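Local coordinates for putative Glycerophosphoryl diester phosphodiesterase (Silicibacter pomeroyi, PDB 3L12), which is a putative member of the glycerophosphoryl diester phosphodiesterase family, with a TIM-barrel fold and a bound magnesium ion, at residues V62-N66 and H67-N71; P127-G130 and E131-L135. All blocks are in the same frame, centred on the assembly; numbering follows the deposited sequence.

Interaction 1. Residues V62-N66 and H67-N71; sequences VVTHN and HHLAN
The tight part of this local turn is the meeting of Asn-66 with the ring of its neighbour His-67. Asn-66 OD1 sits over the centre of one face of that imidazole, 3.3 Å above the ring plane, with the amide turned 51° from the ring. Asn-66 OD1 is 3.4 Å from His-67 NE2, but the angle is too poor for a hydrogen bond, so this is an oxygen-over-face contact. The first torsion of His-67 (chi1 45°) puts CG between the backbone N and the carbonyl carbon, folding the ring back over the amide. The ring's rotation is further restrained at its edge, where His-67 ND1 and His-68 ND1 lie 2.9 Å apart in a hydrogen bond whose donor could be either; each nitrogen lies in the plane of the other ring.

Strand 61-63 pairs antiparallel with barrel strand 48-55, and from it the chain runs through this turn into the long loop before helix 94-98. The turn sits beside the metal site of the TIM barrel: in one of its two deposited conformers, the side chain of His-65 is about 6 Å from the magnesium ion and touches Asp-52, which binds it together with Glu-50 and Glu-149.

Away from the amide and ring the packing is looser, and ordered water does much of the bridging. Water 1 bonds to Thr-64 OG1 at 2.6 Å, accepts from Asn-66 N and donates to His-68 O at 3.1 Å. Water 2 accepts from Asn-66 ND2 at 3.0 Å and donates to the same His-68 O, so that this carbonyl receives two water bonds. Direct contact here is slack: Thr-64 OG1 approaches Leu-69 CD2 no closer than 4.1 Å.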
loop_
_atom_site.group_PDB
_atom_site.type_symbol
_atom_site.label_atom_id
_atom_site.label_comp_id
_atom_site.label_asym_id
_atom_site.label_seq_id
_atom_site.Cartn_x
_atom_site.Cartn_y
_atom_site.Cartn_z
ATOM N N VAL A 62 -15.771 -2.524 18.442
ATOM C CA VAL A 62 -14.978 -1.642 17.566
ATOM C C VAL A 62 -13.661 -2.325 17.238
ATOM O O VAL A 62 -13.184 -3.212 17.967
ATOM C CB VAL A 62 -14.746 -0.231 18.167
ATOM C CG1 VAL A 62 -16.097 0.506 18.309
ATOM C CG2 VAL A 62 -13.996 -0.306 19.473
ATOM N N VAL A 63 -13.073 -1.871 16.121
ATOM C CA VAL A 63 -11.871 -2.466 15.594
ATOM C C VAL A 63 -10.638 -1.640 15.986
ATOM O O VAL A 63 -10.357 -0.609 15.362
ATOM C CB VAL A 63 -11.973 -2.632 14.078
ATOM C CG1 VAL A 63 -10.742 -3.388 13.555
ATOM C CG2 VAL A 63 -13.272 -3.388 13.692
ATOM N N THR A 64 -9.957 -2.092 17.042
ATOM C CA THR A 64 -8.742 -1.441 17.571
ATOM C C THR A 64 -7.987 -2.529 18.319
ATOM O O THR A 64 -8.611 -3.431 18.879
ATOM C CB THR A 64 -9.044 -0.176 18.392
ATOM O OG1 THR A 64 -7.804 0.454 18.729
ATOM C CG2 THR A 64 -9.797 -0.466 19.617
ATOM N N HIS A 65 -6.665 -2.403 18.379
ATOM C CA HIS A 65 -5.823 -3.503 18.818
ATOM C C HIS A 65 -5.753 -3.751 20.286
ATOM O O HIS A 65 -5.421 -4.867 20.684
ATOM C CB HIS A 65 -4.378 -3.347 18.284
ATOM C CG HIS A 65 -3.490 -2.485 19.142
ATOM N ND1 HIS A 65 -3.557 -1.109 19.147
ATOM C CD2 HIS A 65 -2.526 -2.816 20.028
ATOM C CE1 HIS A 65 -2.682 -0.632 20.018
ATOM N NE2 HIS A 65 -2.012 -1.643 20.528
ATOM N N ASN A 66 -6.022 -2.717 21.088
ATOM C CA ASN A 66 -5.977 -2.845 22.528
ATOM C C ASN A 66 -7.141 -2.193 23.284
ATOM O O ASN A 66 -7.888 -1.377 22.772
ATOM C CB ASN A 66 -4.669 -2.238 23.010
ATOM C CG ASN A 66 -4.308 -2.674 24.396
ATOM O OD1 ASN A 66 -4.686 -3.789 24.834
ATOM N ND2 ASN A 66 -3.636 -1.788 25.136
ATOM N N HIS A 67 -7.306 -2.655 24.527
ATOM C CA HIS A 67 -8.388 -2.163 25.403
ATOM C C HIS A 67 -8.117 -0.741 25.923
ATOM O O HIS A 67 -8.978 -0.167 26.592
ATOM C CB HIS A 67 -8.670 -3.192 26.514
ATOM C CG HIS A 67 -7.445 -3.718 27.135
ATOM N ND1 HIS A 67 -6.559 -2.909 27.814
ATOM C CD2 HIS A 67 -6.916 -4.968 27.153
ATOM C CE1 HIS A 67 -5.550 -3.645 28.255
ATOM N NE2 HIS A 67 -5.735 -4.891 27.853
ATOM N N HIS A 68 -6.925 -0.202 25.657
ATOM C CA HIS A 68 -6.579 1.192 25.874
ATOM C C HIS A 68 -6.061 1.779 24.546
ATOM O O HIS A 68 -5.512 1.048 23.713
ATOM C CB HIS A 68 -5.547 1.350 26.959
ATOM C CG HIS A 68 -6.072 1.094 28.347
ATOM N ND1 HIS A 68 -6.406 -0.166 28.815
ATOM C CD2 HIS A 68 -6.278 1.945 29.387
ATOM C CE1 HIS A 68 -6.844 -0.059 30.066
ATOM N NE2 HIS A 68 -6.759 1.210 30.440
ATOM N N LEU A 69 -6.228 3.083 24.354
ATOM C CA LEU A 69 -5.788 3.757 23.142
ATOM C C LEU A 69 -4.344 4.239 23.302
ATOM O O LEU A 69 -3.970 4.843 24.307
ATOM C CB LEU A 69 -6.688 4.918 22.767
ATOM C CG LEU A 69 -8.164 4.575 22.513
ATOM C CD1 LEU A 69 -8.989 5.821 22.120
ATOM C CD2 LEU A 69 -8.334 3.442 21.465
ATOM N N ALA A 70 -3.507 3.966 22.307
ATOM C CA ALA A 70 -2.071 4.318 22.411
ATOM C C ALA A 70 -1.818 5.716 21.871
ATOM O O ALA A 70 -2.289 6.028 20.769
ATOM C CB ALA A 70 -1.220 3.288 21.592
ATOM N N ASN A 71 -1.017 6.496 22.561
ATOM C CA ASN A 71 -0.639 7.855 22.160
ATOM C C ASN A 71 0.132 7.861 20.843
ATOM O O ASN A 71 -0.009 8.810 20.075
ATOM C CB ASN A 71 0.191 8.538 23.216
ATOM C CG ASN A 71 -0.576 8.808 24.498
ATOM O OD1 ASN A 71 -1.797 8.677 24.544
ATOM N ND2 ASN A 71 0.146 9.181 25.514
HETATM O O HOH W 1 -6.282 0.183 20.873
HETATM O O HOH W 2 -2.672 0.781 23.906
#

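Interaction 2. Residues P127-G130 and E131-L135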
loop_
_atom_site.group_PDB
_atom_site.type_symbol
_atom_site.label_atom_id
_atom_site.label_comp_id
_atom_site.label_asym_id
_atom_site.label_seq_id
_atom_site.Cartn_x
_atom_site.Cartn_y
_atom_site.Cartn_z
ATOM N N PRO A 127 -13.124 2.164 13.288
ATOM C CA PRO A 127 -14.404 1.719 12.748
ATOM C C PRO A 127 -15.119 0.724 13.661
ATOM O O PRO A 127 -14.496 0.046 14.485
ATOM C CB PRO A 127 -13.988 1.005 11.451
ATOM C CG PRO A 127 -12.588 0.526 11.702
ATOM C CD PRO A 127 -11.957 1.520 12.643
ATOM N N ARG A 128 -16.439 0.686 13.532
ATOM C CA ARG A 128 -17.246 -0.335 14.176
ATOM C C ARG A 128 -16.957 -1.680 13.515
ATOM O O ARG A 128 -16.660 -1.741 12.324
ATOM C CB ARG A 128 -18.733 -0.024 13.981
ATOM C CG ARG A 128 -19.244 1.212 14.687
ATOM C CD ARG A 128 -20.775 1.312 14.628
ATOM N NE ARG A 128 -21.277 1.736 13.313
ATOM C CZ ARG A 128 -21.829 0.951 12.377
ATOM N NH1 ARG A 128 -22.012 -0.369 12.533
ATOM N NH2 ARG A 128 -22.218 1.523 11.239
ATOM N N LEU A 129 -17.073 -2.767 14.261
ATOM C CA LEU A 129 -16.938 -4.107 13.658
ATOM C C LEU A 129 -17.929 -4.272 12.515
ATOM O O LEU A 129 -17.572 -4.790 11.461
ATOM C CB LEU A 129 -17.176 -5.182 14.706
ATOM C CG LEU A 129 -17.271 -6.578 14.129
ATOM C CD1 LEU A 129 -15.990 -6.971 13.399
ATOM C CD2 LEU A 129 -17.615 -7.503 15.245
ATOM N N GLY A 130 -19.149 -3.774 12.723
ATOM C CA GLY A 130 -20.209 -3.845 11.705
ATOM C C GLY A 130 -19.804 -3.212 10.392
ATOM O O GLY A 130 -20.124 -3.722 9.320
ATOM N N GLU A 131 -19.078 -2.099 10.481
ATOM C CA GLU A 131 -18.596 -1.405 9.295
ATOM C C GLU A 131 -17.585 -2.216 8.542
ATOM O O GLU A 131 -17.584 -2.223 7.326
ATOM C CB GLU A 131 -18.003 -0.037 9.658
ATOM C CG GLU A 131 -19.067 0.914 10.124
ATOM C CD GLU A 131 -18.567 2.189 10.754
ATOM O OE1 GLU A 131 -17.463 2.242 11.332
ATOM O OE2 GLU A 131 -19.350 3.185 10.708
ATOM N N LEU A 132 -16.676 -2.853 9.256
ATOM C CA LEU A 132 -15.722 -3.712 8.611
ATOM C C LEU A 132 -16.432 -4.902 7.971
ATOM O O LEU A 132 -16.109 -5.303 6.854
ATOM C CB LEU A 132 -14.654 -4.155 9.602
ATOM C CG LEU A 132 -13.710 -5.201 9.033
ATOM C CD1 LEU A 132 -12.913 -4.686 7.765
ATOM C CD2 LEU A 132 -12.784 -5.647 10.117
ATOM N N LEU A 133 -17.414 -5.482 8.658
ATOM C CA LEU A 133 -18.075 -6.652 8.081
ATOM C C LEU A 133 -18.896 -6.269 6.853
ATOM O O LEU A 133 -18.948 -7.044 5.910
ATOM C CB LEU A 133 -18.918 -7.376 9.117
ATOM C CG LEU A 133 -18.116 -7.944 10.296
ATOM C CD1 LEU A 133 -19.099 -8.554 11.291
ATOM C CD2 LEU A 133 -16.961 -8.989 9.966
ATOM N N ASP A 134 -19.522 -5.095 6.862
ATOM C CA ASP A 134 -20.245 -4.572 5.694
ATOM C C ASP A 134 -19.291 -4.426 4.475
ATOM O O ASP A 134 -19.591 -4.869 3.321
ATOM C CB ASP A 134 -20.874 -3.228 6.055
ATOM C CG ASP A 134 -21.937 -2.763 5.065
ATOM O OD1 ASP A 134 -22.494 -3.569 4.293
ATOM O OD2 ASP A 134 -22.272 -1.581 5.115
ATOM N N LEU A 135 -18.137 -3.829 4.728
ATOM C CA LEU A 135 -17.116 -3.690 3.709
ATOM C C LEU A 135 -16.720 -5.060 3.149
ATOM O O LEU A 135 -16.701 -5.252 1.933
ATOM C CB LEU A 135 -15.878 -3.000 4.281
ATOM C CG LEU A 135 -14.628 -2.895 3.401
ATOM C CD1 LEU A 135 -14.942 -1.981 2.230
ATOM C CD2 LEU A 135 -13.426 -2.358 4.163
#
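Arg-128 and Glu-131 cross at about a right angle, the carboxylate reaching back to the backbone while the guanidinium, in one of the two deposited conformers of Arg-128, folds over the glutamate chain. Glu-131 OE1 accepts a hydrogen bond from Arg-128 N at 2.9 Å, the donor lying 41° out of the carboxylate plane. In that conformer Glu-131 OE2 forms a long salt bridge of 3.4 Å with Arg-128 NH2; the two charged planes are 48° apart, so the pairing is neither flat nor two-pronged, OE1 being taken by Arg-128 N. A bend in the arginine (chi3 -75°) brings one face of its guanidinium over Glu-131 CG, 3.4 Å from the plane and toward the rim.

With Arg-128 at the N-cap, this is the half of a capping box in which the third helical residue reaches back to the cap's N-H; Arg-128 O in turn takes a hydrogen bond of 3.3 Å from Leu-132 N. Helix 129-137 lies in the beta-alpha-beta crossover joining the neighbouring parallel strands 48-55 and 145-150 of the TIM barrel.

On the inner side, Leu-129 and Leu-133 cross obliquely, with Leu-129 CD1 3.9 Å from Leu-133 CG. The same one-turn spacing carries the backbone bond from Leu-133 N to Leu-129 O, 2.9 Å long. Both Leu-129 and Leu-132 pack on Phe-51 of strand 48-55; Leu-129 also meets Val-53, and Leu-132 meets Leu-35 and Phe-38 of helix 35-43.

In the fold
Interactions 1 and 2 are successive along the chain, their centres 16 Å apart, yet they meet where Val-63 N lies 2.9 Å from Pro-127 O, a probable hydrogen bond, and where Val-63 CG2 packs 3.7 Å from Leu-129 CA. Both lean on strand 48-55: residues 62-71 through strand pairing and His-65, residues 127-135 through leucines. Interaction 1 is only partly buried, lies nearer the magnesium ion, and relies on imidazoles, an amide and bridging waters in an irregular turn. Interaction 2 is the more buried, built from regular helical bonds and aliphatic packing, with its charged pair confined to the start of the helix.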